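Local coordinates for uncharacterized protein YPL067C (Saccharomyces cerevisiae, PDB 5KCI) that is of unknown function, belongs to the DUF3605 family, binds a zinc ion and may be linked to amyloid toxicity, at residues N131-L134 / Q135-L139. Residues are numbered along the deposited sequence; the frame is centred on the assembly and turned at random.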
ATOM      1  N   ASN A 131       4.051  -1.738 -10.903  1.00 26.44           N
ATOM      2  CA  ASN A 131       5.397  -2.302 -10.833  1.00 25.57           C
ATOM      3  C   ASN A 131       6.456  -1.277 -11.215  1.00 34.06           C
ATOM      4  O   ASN A 131       7.480  -1.139 -10.523  1.00 30.61           O
ATOM      5  CB  ASN A 131       5.472  -3.557 -11.708  1.00 33.71           C
ATOM      6  CG  ASN A 131       4.849  -4.763 -11.035  1.00 38.95           C
ATOM      7  OD1 ASN A 131       4.881  -4.894  -9.809  1.00 37.28           O
ATOM      8  ND2 ASN A 131       4.329  -5.674 -11.834  1.00 38.04           N
ATOM      9  N   ALA A 132       6.238  -0.546 -12.309  1.00 27.49           N
ATOM     10  CA  ALA A 132       7.198   0.465 -12.736  1.00 30.62           C
ATOM     11  C   ALA A 132       7.380   1.533 -11.672  1.00 23.49           C
ATOM     12  O   ALA A 132       8.515   1.991 -11.414  1.00 26.15           O
ATOM     13  CB  ALA A 132       6.738   1.097 -14.044  1.00 28.93           C
ATOM     14  N   PHE A 133       6.286   1.920 -11.027  1.00 24.18           N
ATOM     15  CA  PHE A 133       6.344   2.939  -9.994  1.00 22.77           C
ATOM     16  C   PHE A 133       7.228   2.489  -8.848  1.00 22.25           C
ATOM     17  O   PHE A 133       8.108   3.234  -8.400  1.00 27.64           O
ATOM     18  CB  PHE A 133       4.957   3.240  -9.457  1.00 22.55           C
ATOM     19  CG  PHE A 133       4.941   4.267  -8.361  1.00 31.23           C
ATOM     20  CD1 PHE A 133       5.413   5.547  -8.578  1.00 35.96           C
ATOM     21  CD2 PHE A 133       4.456   3.942  -7.101  1.00 28.02           C
ATOM     22  CE1 PHE A 133       5.392   6.506  -7.551  1.00 29.40           C
ATOM     23  CE2 PHE A 133       4.413   4.885  -6.090  1.00 28.41           C
ATOM     24  CZ  PHE A 133       4.873   6.175  -6.321  1.00 29.17           C
ATOM     25  N   LEU A 134       6.961   1.290  -8.316  1.00 22.15           N
ATOM     26  CA  LEU A 134       7.781   0.822  -7.195  1.00 20.65           C
ATOM     27  C   LEU A 134       9.223   0.562  -7.628  1.00 26.98           C
ATOM     28  O   LEU A 134      10.157   0.845  -6.873  1.00 26.04           O
ATOM     29  CB  LEU A 134       7.160  -0.422  -6.586  1.00 21.44           C
ATOM     30  CG  LEU A 134       5.762  -0.230  -6.014  1.00 27.61           C
ATOM     31  CD1 LEU A 134       5.214  -1.549  -5.584  1.00 31.90           C
ATOM     32  CD2 LEU A 134       5.803   0.774  -4.834  1.00 30.61           C
ATOM     33  N   GLN A 135       9.434   0.019  -8.831  1.00 28.60           N
ATOM     34  CA  GLN A 135      10.793  -0.276  -9.303  1.00 32.62           C
ATOM     35  C   GLN A 135      11.642   0.973  -9.436  1.00 35.42           C
ATOM     36  O   GLN A 135      12.878   0.906  -9.352  1.00 35.28           O
ATOM     37  CB  GLN A 135      10.760  -0.981 -10.666  1.00 32.87           C
ATOM     38  CG  GLN A 135      10.714  -2.478 -10.588  1.00 52.22           C
ATOM     39  CD  GLN A 135      12.011  -3.066 -10.048  1.00 50.67           C
ATOM     40  OE1 GLN A 135      13.088  -2.466 -10.161  1.00 54.13           O
ATOM     41  NE2 GLN A 135      11.910  -4.230  -9.454  1.00 52.78           N
ATOM     42  N   ALA A 136      11.015   2.117  -9.664  1.00 24.57           N
ATOM     43  CA  ALA A 136      11.749   3.345  -9.927  1.00 31.36           C
ATOM     44  C   ALA A 136      12.212   4.051  -8.652  1.00 33.38           C
ATOM     45  O   ALA A 136      12.825   5.115  -8.753  1.00 42.39           O
ATOM     46  CB  ALA A 136      10.866   4.302 -10.760  1.00 30.97           C
ATOM     47  N   GLN A 137      11.947   3.487  -7.459  1.00 24.34           N
ATOM     48  CA  GLN A 137      12.122   4.203  -6.206  1.00 22.93           C
ATOM     49  C   GLN A 137      13.544   4.019  -5.665  1.00 27.92           C
ATOM     50  O   GLN A 137      13.859   2.912  -5.196  1.00 27.98           O
ATOM     51  CB  GLN A 137      11.121   3.723  -5.173  1.00 26.94           C
ATOM     52  CG  GLN A 137       9.684   4.002  -5.598  1.00 23.93           C
ATOM     53  CD  GLN A 137       9.423   5.458  -5.834  1.00 28.51           C
ATOM     54  OE1 GLN A 137       9.960   6.320  -5.144  1.00 27.18           O
ATOM     55  NE2 GLN A 137       8.562   5.756  -6.823  1.00 28.98           N
ATOM     56  N   PRO A 138      14.379   5.053  -5.646  1.00 40.84           N
ATOM     57  CA  PRO A 138      15.726   4.875  -5.053  1.00 42.36           C
ATOM     58  C   PRO A 138      15.688   4.398  -3.618  1.00 30.34           C
ATOM     59  O   PRO A 138      16.569   3.618  -3.203  1.00 29.88           O
ATOM     60  CB  PRO A 138      16.349   6.277  -5.146  1.00 50.16           C
ATOM     61  CG  PRO A 138      15.527   7.023  -6.127  1.00 54.72           C
ATOM     62  CD  PRO A 138      14.147   6.446  -6.050  1.00 46.53           C
ATOM     63  N   LEU A 139      14.697   4.834  -2.848  1.00 30.29           N
ATOM     64  CA  LEU A 139      14.624   4.449  -1.447  1.00 31.81           C
ATOM     65  C   LEU A 139      14.351   2.960  -1.274  1.00 31.53           C
ATOM     66  O   LEU A 139      14.564   2.443  -0.180  1.00 33.21           O
ATOM     67  CB  LEU A 139      13.560   5.272  -0.720  1.00 36.07           C
ATOM     68  CG  LEU A 139      13.795   6.786  -0.616  1.00 43.85           C
ATOM     69  CD1 LEU A 139      12.548   7.455  -0.085  1.00 42.56           C
ATOM     70  CD2 LEU A 139      14.971   7.110   0.282  1.00 47.46           C
TER
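Phe133 and Gln137 meet at the C-terminal end of helix 120-135, a local contact in which a glutamine side chain folds back to bond to a carbonyl of the last turn before the chain passes through a short loop into helix 141-146. Regular helical bonding runs out here: Gln135 N still donates to Asn131 O at 2.8 Å, whereas Ala136 N reaches Ala132 O and Phe133 O only weakly. At the next step the bonding shortens to i to i+3, Gln137 N lying 3.2 Å from Leu134 O. Within this stretch Phe133 O has one backbone donor, the weak Ala136 N, and the Gln137 amide adds a second, NE2 giving a 3.0 Å hydrogen bond with an N-H...O angle of 156°. The acceptor lies nearly in the amide plane, although the donor is tilted from the plane of the carbonyl. A bend at chi2 (-59°) turns the glutamine chain back over the helix end, its CG lying against the two carbonyl oxygens of Phe133 and Leu134. The same NE2 sits over one face of the Phe133 ring, displaced toward the rim and 3.3 Å from CE1, with ring and amide planes 60° apart. Beyond the contact, the ring stacks with Phe81 and meets Tyr87 edge-to-face, while Gln137 OE1 accepts a hydrogen bond from Glu196 N. Replacing Gln137 by an alanine would remove the amide and is likely to leave Phe133 O to its weak backbone donor, Glu196 N without this acceptor, and part of the ring face uncovered. The buried amide thus uses both of its polar atoms: NE2 satisfies a carbonyl at the helix terminus, and OE1 ties that terminus to the C-terminal segment of the chain.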